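Local coordinates for predicted ATPase of the ABC class (Vibrio vulnificus, PDB 5D6A), which probably binds and hydrolyses ATP as an ABC-class ATPase, and is held here with the non-hydrolysable ATP analogue AMP-PNP, at residues F58-Q63 with R72-R77; N114-S119 with L140-N145. All blocks are in the same frame, centred on the assembly; numbering follows the deposited sequence.

Interaction 1: F58-Q63 with R72-R77; sequences FIDHIQ and RFRAFR
R74 grips both F58 and D60. Its CB lies 3.9 Å from CB of F58. CG and CD then run past the carboxylate of D60, and R74 NE gives OD2 of D60 a 2.6 Å hydrogen bond that is also a salt bridge. OD2 of D60 receives it on its syn lone pair and lies near the guanidinium plane of R74, with carboxylate and guanidinium only 18° from coplanar. The bend at chi3 (-60°) turns the guanidinium over the F58 ring in an offset cation-pi stack, planes 22° apart. R74 NH2 comes to 3.5 Å from CG of F58, while NH1 lies over the same ring face and forms a second salt bridge, with E139. The two strands make a beta hairpin in the antiparallel sheet of the N-terminal region. F58 and R74 are a hydrogen-bonded pair, joined by F58 N to R74 O (2.7 Å) and R74 N to F58 O (2.8 Å). Beyond I59 and F73 a beta bulge shifts the register, so that R72 O takes the D60 amide and R72 N reaches H61 O. On the other sheet face I59 CG2 sits 4.1 Å from the F73 ring centroid in a CH-pi contact, with CG1 and CD1 of I59 beside CE2 of F73.

Interaction 2: N114-S119 with L140-N145; sequences NAIAIS and LRFRVN
The F142 ring is met obliquely by CG2 of I116, 4.4 Å from CD2 of F142. CG2 of V144, from the same strand, lies in the ring plane at the edge, and the ring of F106 from helix 92-109 meets it with the planes about 35° apart. CG of F142 stands between the backbone N and the carbonyl carbon (chi1 51°), which leads the ring away from 114-119 and leaves CB as the part that faces it. CB of F142 touches CB of I118 at 4.1 Å and also lies close to the A117 carbonyl oxygen. I118 lays its CG1 beside R141 O.

Three backbone hydrogen bonds tie the segments together. A117 and R143 form a hydrogen-bonded antiparallel pair, in which R143 N points almost straight at A117 O (2.8 Å, N-H...O 175°) and A117 N returns a longer bond to R143 O (3.1 Å). N145 N adds a third, to A115 O (2.7 Å), and the same oxygen receives a CA-H...O contact from V144. A water bridges S119 N, from which it accepts (3.0 Å), and R141 O, to which it donates (2.8 Å).

R143 leads its extended chain away from A117 to a salt bridge with D550. I116, I118 and F142 instead turn to helices 92-109 and 155-172, so that the short strand 116-117, paired with 137-144 in the antiparallel sheet, takes part in a helix-on-sheet layer of the alpha+beta kind.

How the interactions relate
Both contacts belong to one antiparallel sheet, in which strands 71-78 and 137-144 are neighbours: F73 N probably bonds to F142 O, and L140 N to A75 O. Interaction 1 is a local hairpin, whereas interaction 2 joins segments farther apart in sequence. Each is only partly buried: I59 and F73 in the first and I116, F142 and V144 in the second are buried, while H61 and A117 are exposed. The face of F58, R72, R74 and R143 carries the charged chemistry. In 114-119 with 140-145 the side-chain contacts are mostly apolar, and backbone bonds and a water supply the polar part. R72 and R143, one from each interaction, converge on D550, while F73 packs against V144.

Interaction 1: F58-Q63 with R72-R77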
loop_
_atom_site.group_PDB
_atom_site.type_symbol
_atom_site.label_atom_id
_atom_site.label_comp_id
_atom_site.label_asym_id
_atom_site.label_seq_id
_atom_site.Cartn_x
_atom_site.Cartn_y
_atom_site.Cartn_z
ATOM N N PHE A 58 -11.889 -23.696 -26.662
ATOM C CA PHE A 58 -10.844 -22.838 -27.204
ATOM C C PHE A 58 -9.657 -22.794 -26.248
ATOM O O PHE A 58 -9.822 -22.520 -25.063
ATOM C CB PHE A 58 -11.380 -21.422 -27.425
ATOM C CG PHE A 58 -12.553 -21.355 -28.360
ATOM C CD1 PHE A 58 -13.849 -21.501 -27.881
ATOM C CD2 PHE A 58 -12.364 -21.148 -29.720
ATOM C CE1 PHE A 58 -14.935 -21.443 -28.742
ATOM C CE2 PHE A 58 -13.445 -21.089 -30.586
ATOM C CZ PHE A 58 -14.731 -21.238 -30.096
ATOM N N ILE A 59 -8.469 -23.080 -26.772
ATOM C CA ILE A 59 -7.231 -23.043 -25.997
ATOM C C ILE A 59 -6.418 -21.908 -26.613
ATOM O O ILE A 59 -5.767 -22.087 -27.640
ATOM C CB ILE A 59 -6.495 -24.392 -26.064
ATOM C CG1 ILE A 59 -7.456 -25.511 -25.637
ATOM C CG2 ILE A 59 -5.248 -24.364 -25.191
ATOM C CD1 ILE A 59 -6.868 -26.904 -25.647
ATOM N N ASP A 60 -6.472 -20.742 -25.973
ATOM C CA ASP A 60 -5.856 -19.518 -26.499
ATOM C C ASP A 60 -4.376 -19.289 -26.220
ATOM O O ASP A 60 -3.618 -18.974 -27.137
ATOM C CB ASP A 60 -6.635 -18.310 -25.980
ATOM C CG ASP A 60 -8.091 -18.338 -26.390
ATOM O OD1 ASP A 60 -8.404 -18.883 -27.469
ATOM O OD2 ASP A 60 -8.926 -17.799 -25.637
ATOM N N HIS A 61 -3.968 -19.391 -24.962
ATOM C CA HIS A 61 -2.566 -19.172 -24.618
ATOM C C HIS A 61 -2.011 -20.309 -23.788
ATOM O O HIS A 61 -2.540 -20.633 -22.730
ATOM C CB HIS A 61 -2.381 -17.852 -23.868
ATOM C CG HIS A 61 -0.964 -17.592 -23.463
ATOM N ND1 HIS A 61 -0.027 -17.068 -24.328
ATOM C CD2 HIS A 61 -0.320 -17.795 -22.289
ATOM C CE1 HIS A 61 1.133 -16.958 -23.704
ATOM N NE2 HIS A 61 0.982 -17.391 -22.465
ATOM N N ILE A 62 -0.933 -20.905 -24.282
ATOM C CA ILE A 62 -0.273 -22.002 -23.602
ATOM C C ILE A 62 0.897 -21.460 -22.789
ATOM O O ILE A 62 1.811 -20.843 -23.340
ATOM C CB ILE A 62 0.260 -23.041 -24.613
ATOM C CG1 ILE A 62 -0.883 -23.610 -25.464
ATOM C CG2 ILE A 62 1.003 -24.161 -23.897
ATOM C CD1 ILE A 62 -1.948 -24.347 -24.678
ATOM N N GLN A 63 0.858 -21.681 -21.479
ATOM C CA GLN A 63 1.937 -21.247 -20.598
ATOM C C GLN A 63 3.231 -21.934 -21.013
ATOM O O GLN A 63 3.209 -23.073 -21.478
ATOM C CB GLN A 63 1.608 -21.587 -19.142
ATOM C CG GLN A 63 1.402 -23.073 -18.875
ATOM C CD GLN A 63 0.923 -23.369 -17.464
ATOM O OE1 GLN A 63 0.053 -24.213 -17.260
ATOM N NE2 GLN A 63 1.476 -22.659 -16.487
ATOM N N ARG A 72 -4.648 -20.164 -20.692
ATOM C CA ARG A 72 -5.998 -19.628 -20.836
ATOM C C ARG A 72 -6.869 -20.499 -21.743
ATOM O O ARG A 72 -6.443 -20.914 -22.825
ATOM C CB ARG A 72 -5.945 -18.211 -21.403
ATOM C CG ARG A 72 -5.129 -17.223 -20.585
ATOM C CD ARG A 72 -5.220 -15.840 -21.203
ATOM N NE ARG A 72 -4.428 -14.831 -20.500
ATOM C CZ ARG A 72 -4.837 -14.130 -19.441
ATOM N NH1 ARG A 72 -6.039 -14.330 -18.907
ATOM N NH2 ARG A 72 -4.028 -13.229 -18.900
ATOM N N PHE A 73 -8.091 -20.764 -21.281
ATOM C CA PHE A 73 -9.077 -21.566 -22.003
ATOM C C PHE A 73 -10.403 -20.816 -22.100
ATOM O O PHE A 73 -10.675 -19.917 -21.307
ATOM C CB PHE A 73 -9.327 -22.889 -21.267
ATOM C CG PHE A 73 -8.271 -23.935 -21.492
ATOM C CD1 PHE A 73 -6.965 -23.742 -21.061
ATOM C CD2 PHE A 73 -8.604 -25.149 -22.083
ATOM C CE1 PHE A 73 -6.004 -24.720 -21.258
ATOM C CE2 PHE A 73 -7.648 -26.134 -22.274
ATOM C CZ PHE A 73 -6.347 -25.919 -21.861
ATOM N N ARG A 74 -11.217 -21.186 -23.082
ATOM C CA ARG A 74 -12.546 -20.605 -23.257
ATOM C C ARG A 74 -13.481 -21.688 -23.755
ATOM O O ARG A 74 -13.060 -22.589 -24.476
ATOM C CB ARG A 74 -12.544 -19.434 -24.243
ATOM C CG ARG A 74 -11.694 -18.252 -23.809
ATOM C CD ARG A 74 -11.840 -17.056 -24.738
ATOM N NE ARG A 74 -11.454 -17.357 -26.119
ATOM C CZ ARG A 74 -12.296 -17.647 -27.112
ATOM N NH1 ARG A 74 -13.612 -17.661 -26.923
ATOM N NH2 ARG A 74 -11.812 -17.907 -28.320
ATOM N N ALA A 75 -14.746 -21.606 -23.365
ATOM C CA ALA A 75 -15.738 -22.589 -23.781
ATOM C C ALA A 75 -17.032 -21.890 -24.155
ATOM O O ALA A 75 -17.464 -20.968 -23.467
ATOM C CB ALA A 75 -15.983 -23.597 -22.673
ATOM N N PHE A 76 -17.652 -22.341 -25.239
ATOM C CA PHE A 76 -18.896 -21.744 -25.709
ATOM C C PHE A 76 -20.039 -22.750 -25.747
ATOM O O PHE A 76 -19.851 -23.893 -26.150
ATOM C CB PHE A 76 -18.692 -21.136 -27.097
ATOM C CG PHE A 76 -19.960 -20.653 -27.733
ATOM C CD1 PHE A 76 -20.502 -19.426 -27.384
ATOM C CD2 PHE A 76 -20.616 -21.431 -28.680
ATOM C CE1 PHE A 76 -21.675 -18.980 -27.966
ATOM C CE2 PHE A 76 -21.788 -20.993 -29.265
ATOM C CZ PHE A 76 -22.318 -19.765 -28.909
ATOM N N ARG A 77 -21.224 -22.305 -25.327
ATOM C CA ARG A 77 -22.421 -23.139 -25.339
ATOM C C ARG A 77 -23.639 -22.378 -25.835
ATOM O O ARG A 77 -24.037 -21.387 -25.226
ATOM C CB ARG A 77 -22.742 -23.671 -23.950
ATOM C CG ARG A 77 -21.698 -24.590 -23.354
ATOM C CD ARG A 77 -22.385 -25.549 -22.405
ATOM N NE ARG A 77 -23.254 -26.470 -23.146
ATOM C CZ ARG A 77 -24.107 -27.330 -22.595
ATOM N NH1 ARG A 77 -24.839 -28.122 -23.371
ATOM N NH2 ARG A 77 -24.243 -27.403 -21.276
#

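Interaction 2: N114-S119 with L140-N145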
loop_
_atom_site.group_PDB
_atom_site.type_symbol
_atom_site.label_atom_id
_atom_site.label_comp_id
_atom_site.label_asym_id
_atom_site.label_seq_id
_atom_site.Cartn_x
_atom_site.Cartn_y
_atom_site.Cartn_z
ATOM N N ASN A 114 -8.031 -28.543 -8.768
ATOM C CA ASN A 114 -7.333 -27.260 -8.601
ATOM C C ASN A 114 -6.572 -26.756 -9.833
ATOM O O ASN A 114 -6.185 -25.588 -9.887
ATOM C CB ASN A 114 -6.396 -27.308 -7.386
ATOM C CG ASN A 114 -5.339 -28.387 -7.499
ATOM O OD1 ASN A 114 -5.187 -29.023 -8.543
ATOM N ND2 ASN A 114 -4.601 -28.600 -6.420
ATOM N N ALA A 115 -6.351 -27.633 -10.810
ATOM C CA ALA A 115 -5.672 -27.236 -12.044
ATOM C C ALA A 115 -6.549 -26.248 -12.816
ATOM O O ALA A 115 -6.055 -25.451 -13.613
ATOM C CB ALA A 115 -5.362 -28.454 -12.899
ATOM N N ILE A 116 -7.853 -26.316 -12.568
ATOM C CA ILE A 116 -8.816 -25.429 -13.203
ATOM C C ILE A 116 -9.100 -24.261 -12.271
ATOM O O ILE A 116 -9.216 -24.442 -11.060
ATOM C CB ILE A 116 -10.131 -26.167 -13.510
ATOM C CG1 ILE A 116 -9.859 -27.343 -14.455
ATOM C CG2 ILE A 116 -11.154 -25.211 -14.114
ATOM C CD1 ILE A 116 -11.073 -28.197 -14.745
ATOM N N ALA A 117 -9.208 -23.066 -12.840
ATOM C CA ALA A 117 -9.482 -21.871 -12.054
ATOM C C ALA A 117 -10.227 -20.824 -12.873
ATOM O O ALA A 117 -9.901 -20.588 -14.033
ATOM C CB ALA A 117 -8.187 -21.287 -11.513
ATOM N N ILE A 118 -11.233 -20.212 -12.254
ATOM C CA ILE A 118 -12.025 -19.161 -12.882
ATOM C C ILE A 118 -11.955 -17.933 -11.975
ATOM O O ILE A 118 -11.896 -18.060 -10.751
ATOM C CB ILE A 118 -13.486 -19.605 -13.119
ATOM C CG1 ILE A 118 -14.215 -18.596 -14.009
ATOM C CG2 ILE A 118 -14.221 -19.809 -11.799
ATOM C CD1 ILE A 118 -15.604 -19.037 -14.414
ATOM N N SER A 119 -11.961 -16.749 -12.575
ATOM C CA SER A 119 -11.830 -15.507 -11.815
ATOM C C SER A 119 -13.122 -15.082 -11.099
ATOM O O SER A 119 -14.109 -14.716 -11.742
ATOM C CB SER A 119 -11.346 -14.389 -12.745
ATOM O OG SER A 119 -11.012 -13.223 -12.015
ATOM N N LEU A 140 -17.675 -19.099 -21.406
ATOM C CA LEU A 140 -16.915 -19.222 -20.173
ATOM C C LEU A 140 -15.449 -18.999 -20.474
ATOM O O LEU A 140 -14.938 -19.485 -21.486
ATOM C CB LEU A 140 -17.075 -20.616 -19.575
ATOM C CG LEU A 140 -18.493 -21.094 -19.289
ATOM C CD1 LEU A 140 -18.436 -22.508 -18.734
ATOM C CD2 LEU A 140 -19.213 -20.156 -18.332
ATOM N N ARG A 141 -14.776 -18.266 -19.597
ATOM C CA ARG A 141 -13.355 -18.005 -19.741
ATOM C C ARG A 141 -12.684 -18.351 -18.425
ATOM O O ARG A 141 -13.127 -17.912 -17.363
ATOM C CB ARG A 141 -13.099 -16.555 -20.121
ATOM C CG ARG A 141 -13.735 -16.152 -21.440
ATOM C CD ARG A 141 -13.279 -14.766 -21.851
ATOM N NE ARG A 141 -13.880 -14.332 -23.104
ATOM C CZ ARG A 141 -13.718 -13.121 -23.630
ATOM N NH1 ARG A 141 -12.975 -12.208 -23.010
ATOM N NH2 ARG A 141 -14.309 -12.818 -24.775
ATOM N N PHE A 142 -11.616 -19.137 -18.501
ATOM C CA PHE A 142 -10.919 -19.601 -17.313
ATOM C C PHE A 142 -9.506 -20.067 -17.645
ATOM O O PHE A 142 -9.094 -20.051 -18.806
ATOM C CB PHE A 142 -11.721 -20.751 -16.688
ATOM C CG PHE A 142 -12.076 -21.833 -17.665
ATOM C CD1 PHE A 142 -13.243 -21.751 -18.410
ATOM C CD2 PHE A 142 -11.235 -22.919 -17.857
ATOM C CE1 PHE A 142 -13.571 -22.738 -19.323
ATOM C CE2 PHE A 142 -11.557 -23.910 -18.768
ATOM C CZ PHE A 142 -12.727 -23.817 -19.503
ATOM N N ARG A 143 -8.770 -20.478 -16.615
ATOM C CA ARG A 143 -7.403 -20.958 -16.779
ATOM C C ARG A 143 -7.289 -22.444 -16.451
ATOM O O ARG A 143 -8.117 -22.996 -15.725
ATOM C CB ARG A 143 -6.458 -20.176 -15.871
ATOM C CG ARG A 143 -6.365 -18.689 -16.165
ATOM C CD ARG A 143 -5.453 -18.032 -15.144
ATOM N NE ARG A 143 -5.217 -16.608 -15.391
ATOM C CZ ARG A 143 -4.211 -16.112 -16.116
ATOM N NH1 ARG A 143 -3.321 -16.913 -16.701
ATOM N NH2 ARG A 143 -4.097 -14.796 -16.261
ATOM N N VAL A 144 -6.260 -23.083 -17.001
ATOM C CA VAL A 144 -5.989 -24.499 -16.759
ATOM C C VAL A 144 -4.482 -24.695 -16.616
ATOM O O VAL A 144 -3.741 -24.574 -17.589
ATOM C CB VAL A 144 -6.512 -25.399 -17.899
ATOM C CG1 VAL A 144 -6.117 -26.854 -17.667
ATOM C CG2 VAL A 144 -8.022 -25.267 -18.036
ATOM N N ASN A 145 -4.034 -24.985 -15.400
ATOM C CA ASN A 145 -2.619 -25.198 -15.141
ATOM C C ASN A 145 -2.208 -26.581 -15.654
ATOM O O ASN A 145 -2.461 -27.596 -15.005
ATOM C CB ASN A 145 -2.329 -25.058 -13.644
ATOM C CG ASN A 145 -0.848 -25.065 -13.329
ATOM O OD1 ASN A 145 -0.008 -25.192 -14.218
ATOM N ND2 ASN A 145 -0.519 -24.919 -12.055
HETATM O O HOH W 1 -11.821 -16.307 -15.536
#